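7beta-hydroxysteroid dehydrogenase (Collinsella aerofaciens, PDB 5FYD) catalyses the reversible NADPH-dependent reduction of 7-oxosteroids to 7beta-hydroxysteroids, such as 7-oxolithocholate to ursodeoxycholate. Local coordinates at residues K22-K27 / S89-L94; V63-S68 / A73-A78; V117-C122 / K160-K165; H125-F130 / T177-E182; R135-N140 / E223-E228. One frame throughout, in Å; residues are numbered along the deposited sequence. Where two conformers were deposited one is given.

Interaction 1 (K22-K27 / S89-L94); sequences KAFCEK and SYVACL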
# COMPACT_ATOMS: atom_id res chain seq x y z
N LYS A 22 12.99 -10.67 -0.13
CA LYS A 22 13.07 -11.71 -1.12
C LYS A 22 14.32 -11.56 -1.98
O LYS A 22 14.99 -12.53 -2.30
CB LYS A 22 11.82 -11.69 -1.96
CG LYS A 22 11.83 -12.75 -3.04
CD LYS A 22 10.48 -12.88 -3.71
CE LYS A 22 10.68 -13.69 -4.98
NZ LYS A 22 9.40 -13.91 -5.69
N ALA A 23 14.64 -10.34 -2.36
CA ALA A 23 15.80 -10.12 -3.19
C ALA A 23 17.11 -10.42 -2.43
O ALA A 23 18.07 -10.90 -3.03
CB ALA A 23 15.80 -8.71 -3.74
N PHE A 24 17.13 -10.16 -1.12
CA PHE A 24 18.29 -10.59 -0.31
C PHE A 24 18.45 -12.12 -0.32
O PHE A 24 19.56 -12.64 -0.45
CB PHE A 24 18.21 -10.08 1.14
CG PHE A 24 18.85 -8.72 1.35
CD1 PHE A 24 20.24 -8.59 1.31
CD2 PHE A 24 18.08 -7.58 1.55
CE1 PHE A 24 20.83 -7.36 1.46
CE2 PHE A 24 18.66 -6.35 1.72
CZ PHE A 24 20.04 -6.24 1.68
N CYS A 25 17.33 -12.84 -0.18
CA CYS A 25 17.38 -14.31 -0.17
C CYS A 25 17.95 -14.82 -1.49
O CYS A 25 18.85 -15.67 -1.51
CB CYS A 25 15.98 -14.91 0.01
SG CYS A 25 15.25 -14.64 1.65
N GLU A 26 17.45 -14.26 -2.59
CA GLU A 26 17.90 -14.70 -3.92
C GLU A 26 19.37 -14.37 -4.13
O GLU A 26 20.11 -15.20 -4.66
CB GLU A 26 17.03 -14.09 -5.02
CG GLU A 26 15.58 -14.52 -4.95
CD GLU A 26 14.64 -13.67 -5.80
OE1 GLU A 26 14.96 -12.51 -6.12
OE2 GLU A 26 13.56 -14.17 -6.13
N LYS A 27 19.80 -13.18 -3.71
CA LYS A 27 21.19 -12.76 -3.90
C LYS A 27 22.18 -13.65 -3.12
O LYS A 27 23.18 -14.12 -3.69
CB LYS A 27 21.38 -11.28 -3.53
CG LYS A 27 22.78 -10.74 -3.74
CD LYS A 27 23.21 -10.68 -5.20
CE LYS A 27 24.46 -9.84 -5.37
NZ LYS A 27 24.62 -9.34 -6.76
N SER A 89 20.85 -9.85 7.46
CA SER A 89 20.23 -8.59 7.03
C SER A 89 18.94 -8.38 7.81
O SER A 89 18.08 -9.26 7.78
CB SER A 89 19.91 -8.56 5.54
OG SER A 89 19.26 -7.36 5.18
N TYR A 90 18.80 -7.21 8.44
CA TYR A 90 17.54 -6.81 9.04
C TYR A 90 16.77 -5.94 8.05
O TYR A 90 17.19 -4.82 7.75
CB TYR A 90 17.74 -6.09 10.36
CG TYR A 90 16.49 -6.13 11.20
CD1 TYR A 90 16.22 -7.25 11.98
CD2 TYR A 90 15.57 -5.11 11.19
CE1 TYR A 90 15.10 -7.34 12.75
CE2 TYR A 90 14.42 -5.19 11.96
CZ TYR A 90 14.18 -6.33 12.74
OH TYR A 90 13.03 -6.46 13.54
N VAL A 91 15.67 -6.51 7.54
CA VAL A 91 14.85 -5.90 6.50
C VAL A 91 13.47 -5.48 7.00
O VAL A 91 12.88 -4.57 6.45
CB VAL A 91 14.63 -6.88 5.32
CG1 VAL A 91 13.90 -6.18 4.17
CG2 VAL A 91 15.93 -7.47 4.85
N ALA A 92 12.95 -6.13 8.03
CA ALA A 92 11.58 -5.89 8.45
C ALA A 92 11.39 -4.47 8.93
O ALA A 92 12.30 -3.89 9.51
CB ALA A 92 11.21 -6.83 9.56
N CYS A 93 10.20 -3.93 8.69
CA CYS A 93 9.86 -2.61 9.21
C CYS A 93 8.37 -2.50 9.38
O CYS A 93 7.59 -3.10 8.62
CB CYS A 93 10.36 -1.52 8.26
SG CYS A 93 9.33 -1.33 6.80
N LEU A 94 7.97 -1.72 10.38
CA LEU A 94 6.57 -1.49 10.68
C LEU A 94 6.37 -0.00 10.84
O LEU A 94 7.08 0.65 11.61
CB LEU A 94 6.14 -2.24 11.94
CG LEU A 94 4.66 -2.12 12.34
CD1 LEU A 94 3.73 -2.61 11.25
CD2 LEU A 94 4.39 -2.82 13.66
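The helical turn 22-27 lies beside the C-terminal end of strand 85-90, with F24 and S89 as the nearest backbone pair, their CA atoms 7.9 Å apart. F24 projects from the helix toward the strand and meets S89 and V91, whose CB atoms both point back at the helix, whereas Y90 between them faces away. S89 sits squarely over one face of the phenyl ring. Its CB makes a CH-pi contact, 4.2 Å from the centroid of the F24 ring and only 7° off the ring normal, and S89 OG hangs above the ring centre as well, 3.7 Å from F24 CE2. The hydroxyl is held there by a hydrogen bond to the carbonyl O of I139 on the adjoining strand, which satisfies a polar group buried against an aromatic surface. V91 reaches the same ring obliquely through one branch, its CG2 lying 3.9 Å from F24 CD2. With CG1 of V91 anti to the backbone N (chi1 -174°), CG2 is the methyl turned to the helix. V218 and F222 of helix 214-224 also pack on F24. V91 in turn touches E18, one of the residues that bind NADP(+). The arrangement belongs to the Rossmann fold of the short-chain dehydrogenases: the helix that follows the dinucleotide-binding loop is laid on the central parallel sheet, next to the strand whose C-terminal end borders the cofactor site.

Interaction 2 (V63-S68 / A73-A78); sequences VRADFS and AETVFA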
# COMPACT_ATOMS: atom_id res chain seq x y z
N VAL A 63 11.65 -19.84 9.34
CA VAL A 63 11.37 -19.51 10.73
C VAL A 63 10.19 -18.53 10.74
O VAL A 63 10.28 -17.42 10.22
CB VAL A 63 12.60 -18.91 11.46
CG1 VAL A 63 12.28 -18.61 12.92
CG2 VAL A 63 13.81 -19.80 11.33
N ARG A 64 9.06 -18.95 11.32
CA ARG A 64 7.95 -18.06 11.50
C ARG A 64 8.18 -17.26 12.77
O ARG A 64 8.34 -17.84 13.85
CB ARG A 64 6.61 -18.81 11.59
CG ARG A 64 5.44 -17.85 11.41
CD ARG A 64 4.19 -18.17 12.22
NE ARG A 64 3.39 -16.93 12.33
CZ ARG A 64 3.47 -16.02 13.31
NH1 ARG A 64 4.29 -16.17 14.36
NH2 ARG A 64 2.69 -14.94 13.27
N ALA A 65 8.28 -15.94 12.63
CA ALA A 65 8.34 -15.04 13.78
C ALA A 65 7.74 -13.70 13.42
O ALA A 65 7.88 -13.22 12.28
CB ALA A 65 9.77 -14.86 14.26
N ASP A 66 7.05 -13.09 14.38
CA ASP A 66 6.46 -11.78 14.19
C ASP A 66 7.34 -10.82 14.96
O ASP A 66 7.38 -10.86 16.19
CB ASP A 66 5.03 -11.79 14.72
CG ASP A 66 4.33 -10.47 14.58
OD1 ASP A 66 5.00 -9.40 14.48
OD2 ASP A 66 3.08 -10.49 14.55
N PHE A 67 8.08 -9.95 14.25
CA PHE A 67 9.08 -9.11 14.93
C PHE A 67 8.50 -8.04 15.85
O PHE A 67 9.26 -7.40 16.58
CB PHE A 67 10.02 -8.44 13.91
CG PHE A 67 10.74 -9.41 13.02
CD1 PHE A 67 11.31 -10.56 13.52
CD2 PHE A 67 10.80 -9.18 11.67
CE1 PHE A 67 11.97 -11.45 12.68
CE2 PHE A 67 11.44 -10.07 10.82
CZ PHE A 67 12.03 -11.21 11.33
N SER A 68 7.19 -7.80 15.76
CA SER A 68 6.50 -6.89 16.67
C SER A 68 6.26 -7.54 18.03
O SER A 68 5.79 -6.84 18.94
CB SER A 68 5.15 -6.43 16.10
OG SER A 68 4.18 -7.47 16.16
N ALA A 73 13.05 -12.61 18.49
CA ALA A 73 14.48 -12.76 18.28
C ALA A 73 14.98 -14.09 18.83
O ALA A 73 15.72 -14.79 18.17
CB ALA A 73 15.25 -11.62 18.90
N GLU A 74 14.52 -14.45 20.03
CA GLU A 74 14.87 -15.74 20.64
C GLU A 74 14.44 -16.96 19.81
O GLU A 74 15.15 -17.97 19.77
CB GLU A 74 14.28 -15.82 22.06
CG GLU A 74 14.98 -14.87 23.03
CD GLU A 74 16.43 -15.23 23.27
OE1 GLU A 74 16.79 -16.44 23.19
OE2 GLU A 74 17.22 -14.29 23.51
N THR A 75 13.30 -16.86 19.13
CA THR A 75 12.85 -17.90 18.21
C THR A 75 13.87 -18.06 17.09
O THR A 75 14.27 -19.18 16.74
CB THR A 75 11.48 -17.54 17.63
OG1 THR A 75 10.52 -17.58 18.69
CG2 THR A 75 11.03 -18.49 16.54
N VAL A 76 14.33 -16.94 16.57
CA VAL A 76 15.35 -16.95 15.52
C VAL A 76 16.67 -17.56 16.04
O VAL A 76 17.26 -18.41 15.38
CB VAL A 76 15.60 -15.53 14.98
CG1 VAL A 76 16.74 -15.53 13.98
CG2 VAL A 76 14.33 -14.98 14.34
N PHE A 77 17.12 -17.11 17.21
CA PHE A 77 18.38 -17.60 17.75
C PHE A 77 18.36 -19.11 17.96
O PHE A 77 19.40 -19.79 17.75
CB PHE A 77 18.76 -16.94 19.08
CG PHE A 77 18.77 -15.43 19.05
CD1 PHE A 77 18.94 -14.71 17.87
CD2 PHE A 77 18.61 -14.74 20.23
CE1 PHE A 77 18.92 -13.31 17.90
CE2 PHE A 77 18.60 -13.35 20.27
CZ PHE A 77 18.76 -12.64 19.11
N ALA A 78 17.22 -19.63 18.41
CA ALA A 78 17.10 -21.08 18.62
C ALA A 78 17.18 -21.80 17.28
O ALA A 78 17.84 -22.85 17.19
CB ALA A 78 15.82 -21.43 19.37
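V63 and T75 point at each other from strand end and helix and pass side by side, their methyls meeting alongside, with V63 CG1 3.8 Å from T75 CG2. In T75 the methyl is anti to the backbone N (chi1 -66° for OG1), which turns CG2 to the strand; it also packs 3.9 Å from R64 O and more loosely against A65 CB. T75 OG1 takes another direction and is hydrogen-bonded to G71 O. V76, one residue on, lets its CG2 approach V63 CG1 at 4.4 Å and also packs on V38, L12 and L14 of the sheet and on Y126. No hydrogen bond crosses between 63-68 and 73-78.

Beyond the strand the chain folds into an Asx turn. D66 OD1 accepts from S68 N at 3.0 Å, and S68 OG donates to the same oxygen from the same face of the carboxylate, 45° out of its plane. The two bonds to one oxygen probably restrict the rotation of the D66 carboxylate. D66 and F67 bind NADP(+), so the contact joins the edge strand of a Rossmann fold to its next helix directly beside the cofactor-binding loop.

Interaction 3 (V117-C122 / K160-K165); sequences VTFLKC and KAFILK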
# COMPACT_ATOMS: atom_id res chain seq x y z
N VAL A 117 13.88 -2.88 18.97
CA VAL A 117 14.22 -3.94 19.91
C VAL A 117 14.62 -5.26 19.25
O VAL A 117 15.71 -5.80 19.52
CB VAL A 117 13.12 -4.16 20.96
CG1 VAL A 117 13.45 -5.34 21.88
CG2 VAL A 117 12.87 -2.87 21.74
N THR A 118 13.73 -5.82 18.42
CA THR A 118 14.07 -7.03 17.68
C THR A 118 15.27 -6.79 16.78
O THR A 118 16.15 -7.62 16.71
CB THR A 118 12.89 -7.56 16.85
OG1 THR A 118 11.77 -7.78 17.72
CG2 THR A 118 13.27 -8.87 16.15
N PHE A 119 15.29 -5.63 16.14
CA PHE A 119 16.46 -5.20 15.36
C PHE A 119 17.75 -5.32 16.17
O PHE A 119 18.68 -6.03 15.74
CB PHE A 119 16.30 -3.76 14.88
CG PHE A 119 17.59 -3.14 14.48
CD1 PHE A 119 18.29 -3.61 13.36
CD2 PHE A 119 18.17 -2.13 15.24
CE1 PHE A 119 19.49 -3.06 13.00
CE2 PHE A 119 19.38 -1.57 14.86
CZ PHE A 119 20.05 -2.04 13.74
N LEU A 120 17.81 -4.65 17.32
CA LEU A 120 19.05 -4.62 18.08
C LEU A 120 19.40 -5.98 18.70
O LEU A 120 20.56 -6.31 18.77
CB LEU A 120 19.04 -3.53 19.15
CG LEU A 120 20.45 -3.19 19.67
CD1 LEU A 120 21.38 -2.60 18.60
CD2 LEU A 120 20.36 -2.22 20.84
N LYS A 121 18.40 -6.73 19.17
CA LYS A 121 18.66 -8.08 19.69
C LYS A 121 19.36 -8.92 18.63
O LYS A 121 20.37 -9.57 18.91
CB LYS A 121 17.36 -8.76 20.13
CG LYS A 121 16.80 -8.24 21.45
CD LYS A 121 15.56 -9.02 21.85
CE LYS A 121 15.19 -8.76 23.30
NZ LYS A 121 14.09 -9.69 23.68
N CYS A 122 18.82 -8.88 17.41
CA CYS A 122 19.39 -9.65 16.33
C CYS A 122 20.77 -9.14 15.98
O CYS A 122 21.70 -9.92 15.85
CB CYS A 122 18.48 -9.64 15.10
SG CYS A 122 16.98 -10.61 15.34
N LYS A 160 13.82 3.98 11.66
CA LYS A 160 14.80 3.82 10.59
C LYS A 160 16.07 4.62 10.89
O LYS A 160 17.17 4.18 10.55
CB LYS A 160 14.21 4.16 9.22
CG LYS A 160 13.23 3.13 8.71
CD LYS A 160 13.84 1.73 8.78
CE LYS A 160 13.44 0.81 7.67
NZ LYS A 160 13.98 -0.54 7.97
N ALA A 161 15.95 5.77 11.56
CA ALA A 161 17.14 6.52 11.98
C ALA A 161 17.95 5.77 13.04
O ALA A 161 19.19 5.82 13.07
CB ALA A 161 16.77 7.89 12.48
N PHE A 162 17.25 5.09 13.94
CA PHE A 162 17.93 4.24 14.93
C PHE A 162 18.76 3.17 14.22
O PHE A 162 19.97 2.98 14.49
CB PHE A 162 16.91 3.59 15.87
CG PHE A 162 17.53 2.84 17.00
CD1 PHE A 162 17.95 1.54 16.84
CD2 PHE A 162 17.71 3.47 18.23
CE1 PHE A 162 18.52 0.85 17.90
CE2 PHE A 162 18.28 2.81 19.27
CZ PHE A 162 18.68 1.49 19.12
N ILE A 163 18.14 2.49 13.26
CA ILE A 163 18.83 1.45 12.49
C ILE A 163 20.01 2.06 11.73
O ILE A 163 21.11 1.49 11.73
CB ILE A 163 17.87 0.75 11.50
CG1 ILE A 163 16.83 -0.06 12.29
CG2 ILE A 163 18.64 -0.11 10.50
CD1 ILE A 163 15.68 -0.61 11.47
N LEU A 164 19.79 3.22 11.11
CA LEU A 164 20.84 3.89 10.35
C LEU A 164 22.05 4.20 11.25
O LEU A 164 23.18 3.76 10.98
CB LEU A 164 20.31 5.18 9.75
CG LEU A 164 21.30 6.08 9.00
CD1 LEU A 164 21.98 5.42 7.81
CD2 LEU A 164 20.55 7.33 8.58
N LYS A 165 21.81 4.94 12.30
CA LYS A 165 22.91 5.40 13.14
C LYS A 165 23.59 4.26 13.91
O LYS A 165 24.83 4.29 14.09
CB LYS A 165 22.47 6.52 14.07
CG LYS A 165 22.01 7.80 13.36
CD LYS A 165 23.10 8.48 12.56
CE LYS A 165 22.54 9.22 11.35
NZ LYS A 165 23.61 9.63 10.46
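F119 and I163 form the tight half of this contact. The helical turns 117-122 and 160-165 run nearly parallel, with axes inclined by 17° and 10.8 Å apart at closest approach, and the gap is bridged by large side chains. The ring of F119 does so, its CG anti to the backbone N (chi1 162°), and I163 lies over one of its faces: CG1 stands 3.7 Å from the F119 ring centroid and 5° off the normal, a CH-pi contact. I163 CG2 spreads over the same ring, 4.0 Å from F119 CZ. The F119 ring also meets Y90 edge-to-face, and N140 of strand 136-143 packs on both F119 and I163, which places this half against the sheet. These two helices lie on one side of the parallel sheet of the Rossmann fold, and the second carries K160, thought by similarity to lower the pKa of the active-site tyrosine, Y156; K160 NZ is hydrogen-bonded to V141 O. Toward the surface the packing thins, at the partly exposed F162 and L120. F162 swings its ring across to F119, where CD1 comes 4.0 Å from F119 CE2, and F119 lies near the plane of the F162 ring, at its edge. L120 reaches that edge too, but only to 4.4 Å, between its CD2 and F162 CZ.

Interaction 4 (H125-F130 / T177-E182); sequences HYMRIF and TGVDVE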
# COMPACT_ATOMS: atom_id res chain seq x y z
N HIS A 125 23.26 -10.13 18.75
CA HIS A 125 23.50 -11.56 18.84
C HIS A 125 24.42 -12.03 17.71
O HIS A 125 25.45 -12.68 17.97
CB HIS A 125 22.16 -12.25 18.83
CG HIS A 125 22.23 -13.73 18.91
ND1 HIS A 125 22.08 -14.42 20.09
CD2 HIS A 125 22.39 -14.66 17.95
CE1 HIS A 125 22.19 -15.71 19.85
NE2 HIS A 125 22.35 -15.89 18.56
N TYR A 126 24.10 -11.65 16.47
CA TYR A 126 24.91 -12.08 15.33
C TYR A 126 26.23 -11.35 15.25
O TYR A 126 27.22 -11.95 14.81
CB TYR A 126 24.09 -12.12 14.03
CG TYR A 126 23.02 -13.17 14.17
CD1 TYR A 126 23.31 -14.52 14.05
CD2 TYR A 126 21.72 -12.82 14.51
CE1 TYR A 126 22.34 -15.49 14.25
CE2 TYR A 126 20.75 -13.77 14.71
CZ TYR A 126 21.06 -15.11 14.58
OH TYR A 126 20.09 -16.09 14.78
N MET A 127 26.31 -10.10 15.74
CA MET A 127 27.61 -9.44 15.85
C MET A 127 28.56 -10.15 16.82
O MET A 127 29.77 -10.24 16.55
CB MET A 127 27.49 -7.94 16.18
CG MET A 127 27.19 -7.09 14.94
SD MET A 127 28.38 -7.26 13.59
CE MET A 127 29.90 -6.92 14.47
N ARG A 128 28.03 -10.70 17.90
CA ARG A 128 28.83 -11.52 18.82
C ARG A 128 29.41 -12.73 18.13
O ARG A 128 30.59 -13.05 18.29
CB ARG A 128 27.99 -11.95 20.03
CG ARG A 128 27.76 -10.79 20.98
CD ARG A 128 26.83 -11.13 22.13
NE ARG A 128 27.20 -12.38 22.78
CZ ARG A 128 26.37 -13.41 23.01
NH1 ARG A 128 25.07 -13.35 22.66
NH2 ARG A 128 26.85 -14.50 23.60
N ILE A 129 28.59 -13.39 17.32
CA ILE A 129 29.05 -14.57 16.59
C ILE A 129 30.11 -14.16 15.56
O ILE A 129 31.22 -14.73 15.52
CB ILE A 129 27.86 -15.32 15.96
CG1 ILE A 129 26.98 -15.95 17.06
CG2 ILE A 129 28.36 -16.40 14.99
CD1 ILE A 129 25.59 -16.31 16.60
N PHE A 130 29.77 -13.17 14.73
CA PHE A 130 30.66 -12.75 13.67
C PHE A 130 32.01 -12.23 14.20
O PHE A 130 33.06 -12.55 13.63
CB PHE A 130 30.03 -11.69 12.76
CG PHE A 130 28.80 -12.13 12.03
CD1 PHE A 130 28.64 -13.43 11.53
CD2 PHE A 130 27.79 -11.21 11.77
CE1 PHE A 130 27.50 -13.79 10.83
CE2 PHE A 130 26.63 -11.58 11.10
CZ PHE A 130 26.48 -12.88 10.63
N THR A 177 38.55 -5.28 10.62
CA THR A 177 38.28 -6.64 11.10
C THR A 177 37.76 -7.48 9.94
O THR A 177 37.50 -6.98 8.86
CB THR A 177 37.22 -6.65 12.23
OG1 THR A 177 35.92 -6.43 11.67
CG2 THR A 177 37.52 -5.60 13.26
N GLY A 178 37.57 -8.78 10.21
CA GLY A 178 37.00 -9.70 9.24
C GLY A 178 35.49 -9.64 9.06
O GLY A 178 34.92 -10.42 8.31
N VAL A 179 34.81 -8.75 9.79
CA VAL A 179 33.37 -8.59 9.66
C VAL A 179 33.11 -7.33 8.84
O VAL A 179 33.70 -6.28 9.13
CB VAL A 179 32.71 -8.48 11.04
CG1 VAL A 179 31.20 -8.51 10.93
CG2 VAL A 179 33.19 -9.62 11.95
N ASP A 180 32.28 -7.43 7.82
CA ASP A 180 31.92 -6.30 6.95
C ASP A 180 30.47 -5.89 7.22
O ASP A 180 29.57 -6.70 7.09
CB ASP A 180 32.06 -6.66 5.48
CG ASP A 180 33.51 -6.91 5.06
OD1 ASP A 180 34.43 -6.30 5.65
OD2 ASP A 180 33.71 -7.75 4.15
N VAL A 181 30.26 -4.64 7.61
CA VAL A 181 28.95 -4.15 7.96
C VAL A 181 28.64 -2.92 7.12
O VAL A 181 29.51 -2.10 6.88
CB VAL A 181 28.85 -3.86 9.48
CG1 VAL A 181 27.52 -3.18 9.87
CG2 VAL A 181 29.01 -5.15 10.24
N GLU A 182 27.41 -2.83 6.67
CA GLU A 182 26.92 -1.73 5.84
C GLU A 182 25.47 -1.46 6.17
O GLU A 182 24.73 -2.38 6.50
CB GLU A 182 27.05 -2.09 4.37
CG GLU A 182 26.71 -0.98 3.37
CD GLU A 182 26.49 -1.54 1.98
OE1 GLU A 182 27.21 -2.49 1.58
OE2 GLU A 182 25.56 -1.06 1.31
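Helix 105-132 lies across one face of the central parallel sheet, and near its C-terminal end M127 and F130 pack on V179 and V181 at the start of strand 179-186. Helical turn and strand run roughly antiparallel, at 149°, with their axes approaching to 10.1 Å. V179 is the main strand residue. Its CG2 lies against the end of the helical turn's backbone, 3.4 Å from F130 O, while CG1 packs 3.9 Å from F130 CB and also meets M127. The F130 ring itself leads away from the strand toward V138. Such helix-on-sheet packing, with alternate strand residues V179 and V181 facing the helix, is that of the Rossmann alpha/beta sandwich; D180, pointing to the other side, has its carboxylate hydrogen-bonded to Y7 OH. M127 approaches from beside F130. Its chain is bent at chi2 (-56°) and chi3, which curls the thioether back so that SD rests over both valines, 4.0 Å from V181 CG2 and 4.1 Å from V179 CG1. V138 of the neighbouring strand and V170 of helix 154-173 also touch M127. Just before the strand, T177 OG1 accepts from V179 N at 3.2 Å, closing an ST turn that leads the chain into V179.

Interaction 5 (R135-N140 / E223-E228); sequences RGAVIN and EKLGKE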
# COMPACT_ATOMS: atom_id res chain seq x y z
N ARG A 135 34.71 -13.10 11.22
CA ARG A 135 34.26 -13.40 9.90
C ARG A 135 32.73 -13.24 9.84
O ARG A 135 32.03 -13.80 10.68
CB ARG A 135 34.70 -14.83 9.56
CG ARG A 135 33.99 -15.43 8.38
CD ARG A 135 34.47 -16.84 8.05
NE ARG A 135 34.29 -17.85 9.11
CZ ARG A 135 33.20 -18.61 9.32
NH1 ARG A 135 32.10 -18.43 8.61
NH2 ARG A 135 33.22 -19.53 10.28
N GLY A 136 32.25 -12.49 8.85
CA GLY A 136 30.82 -12.32 8.63
C GLY A 136 30.44 -11.03 7.97
O GLY A 136 31.27 -10.15 7.76
N ALA A 137 29.16 -10.89 7.67
CA ALA A 137 28.68 -9.65 7.06
C ALA A 137 27.29 -9.31 7.51
O ALA A 137 26.46 -10.20 7.72
CB ALA A 137 28.73 -9.77 5.56
N VAL A 138 27.02 -8.02 7.66
CA VAL A 138 25.70 -7.53 7.97
C VAL A 138 25.38 -6.41 7.01
O VAL A 138 26.19 -5.49 6.84
CB VAL A 138 25.60 -6.97 9.40
CG1 VAL A 138 24.18 -6.42 9.68
CG2 VAL A 138 25.98 -8.03 10.42
N ILE A 139 24.21 -6.46 6.38
CA ILE A 139 23.66 -5.31 5.65
C ILE A 139 22.30 -5.04 6.22
O ILE A 139 21.41 -5.84 6.05
CB ILE A 139 23.54 -5.56 4.13
CG1 ILE A 139 24.92 -5.84 3.52
CG2 ILE A 139 22.86 -4.37 3.44
CD1 ILE A 139 24.87 -6.29 2.07
N ASN A 140 22.14 -3.92 6.90
CA ASN A 140 20.85 -3.55 7.42
C ASN A 140 20.21 -2.50 6.53
O ASN A 140 20.90 -1.72 5.88
CB ASN A 140 20.94 -3.04 8.85
CG ASN A 140 21.37 -4.11 9.81
OD1 ASN A 140 21.00 -5.27 9.67
ND2 ASN A 140 22.18 -3.72 10.80
N GLU A 223 27.69 -4.69 -3.89
CA GLU A 223 28.83 -4.06 -4.58
C GLU A 223 29.68 -3.23 -3.62
O GLU A 223 30.89 -3.24 -3.71
CB GLU A 223 28.36 -3.22 -5.78
CG GLU A 223 28.05 -4.12 -6.98
CD GLU A 223 27.49 -3.38 -8.19
OE1 GLU A 223 27.58 -2.13 -8.25
OE2 GLU A 223 26.95 -4.08 -9.10
N LYS A 224 29.04 -2.59 -2.64
CA LYS A 224 29.72 -1.69 -1.70
C LYS A 224 30.07 -2.30 -0.34
O LYS A 224 30.76 -1.67 0.47
CB LYS A 224 28.90 -0.41 -1.57
CG LYS A 224 28.92 0.35 -2.90
CD LYS A 224 28.03 1.58 -2.90
CE LYS A 224 28.20 2.32 -4.21
NZ LYS A 224 27.18 3.36 -4.38
N LEU A 225 29.65 -3.54 -0.10
CA LEU A 225 29.90 -4.23 1.15
C LEU A 225 31.40 -4.39 1.37
O LEU A 225 32.09 -4.90 0.50
CB LEU A 225 29.24 -5.61 1.15
CG LEU A 225 29.41 -6.44 2.41
CD1 LEU A 225 28.86 -5.76 3.66
CD2 LEU A 225 28.81 -7.81 2.18
N GLY A 226 31.88 -3.93 2.53
CA GLY A 226 33.31 -3.93 2.83
C GLY A 226 34.08 -2.77 2.23
O GLY A 226 35.28 -2.70 2.43
N LYS A 227 33.41 -1.87 1.49
CA LYS A 227 34.04 -0.68 0.92
C LYS A 227 33.44 0.60 1.48
O LYS A 227 34.17 1.53 1.82
CB LYS A 227 33.83 -0.66 -0.58
CG LYS A 227 34.40 -1.85 -1.34
CD LYS A 227 34.06 -1.71 -2.82
CE LYS A 227 34.75 -2.74 -3.70
NZ LYS A 227 34.29 -4.11 -3.39
N GLU A 228 32.11 0.67 1.55
CA GLU A 228 31.42 1.86 2.05
C GLU A 228 30.60 1.46 3.25
O GLU A 228 30.09 0.35 3.30
CB GLU A 228 30.55 2.48 0.97
CG GLU A 228 31.37 2.88 -0.25
CD GLU A 228 30.59 3.67 -1.27
OE1 GLU A 228 29.68 4.42 -0.90
OE2 GLU A 228 30.92 3.53 -2.47
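L225 meets A137 and I139 near the C-terminal end of helix 214-224, where the chain turns over the sheet. In 223-228, E223 and K224 lead up to it from the helix. K224 contributes its carbonyl O, which accepts from both K227 N, at 2.8 Å, and E228 N, at 2.9 Å, and so ties up the turn 224-228; its ammonium group forms a salt bridge with E220. L225 follows and carries the whole contact, its CB pointing to strand 136-143. CG stands anti to the backbone N (chi1 -180°), extending the side chain so that its two methyls lie side by side on one face of the strand. CD2 is 3.9 Å from A137 CB, and CD1, farther along the strand, is 3.9 Å from I139 CG1 and 4.2 Å from V138 O. A137 and I139 both face the leucine, as alternate residues of a strand do, and V138 points to the opposite side, where F123 and F130 of helix 105-132 pack on it. Y7 touches both A137 and L225. At G226 the backbone adopts a positive phi of 81°, and the chain bends away; K227 and E228 then carry it on toward strand 230-232. The contact thus seats the end of helix 214-224 on a central strand of the doubly wound Rossmann sheet, on the face away from helix 105-132.

Overall arrangement
From the N terminus, interaction 1 closes the first long loop, bringing helix 19-30 back to strand 85-90. Interaction 2 is a short local closure lying wholly within that loop, between strand 60-64 and helix 72-80. After both have closed, interactions 3, 4 and 5 open in turn and cross one another: 117-122, 125-130 and 135-140 come first, then 160-165, 177-182 and 223-228. Interaction 3 joins helix 105-132 to helix 154-173, interaction 4 joins it to strand 179-186, and interaction 5 lays the end of helix 214-224 on strand 136-143, a neighbour of both 85-90 and 179-186. A hydrogen bond between F67 O and T118 OG1 links interactions 2 and 3.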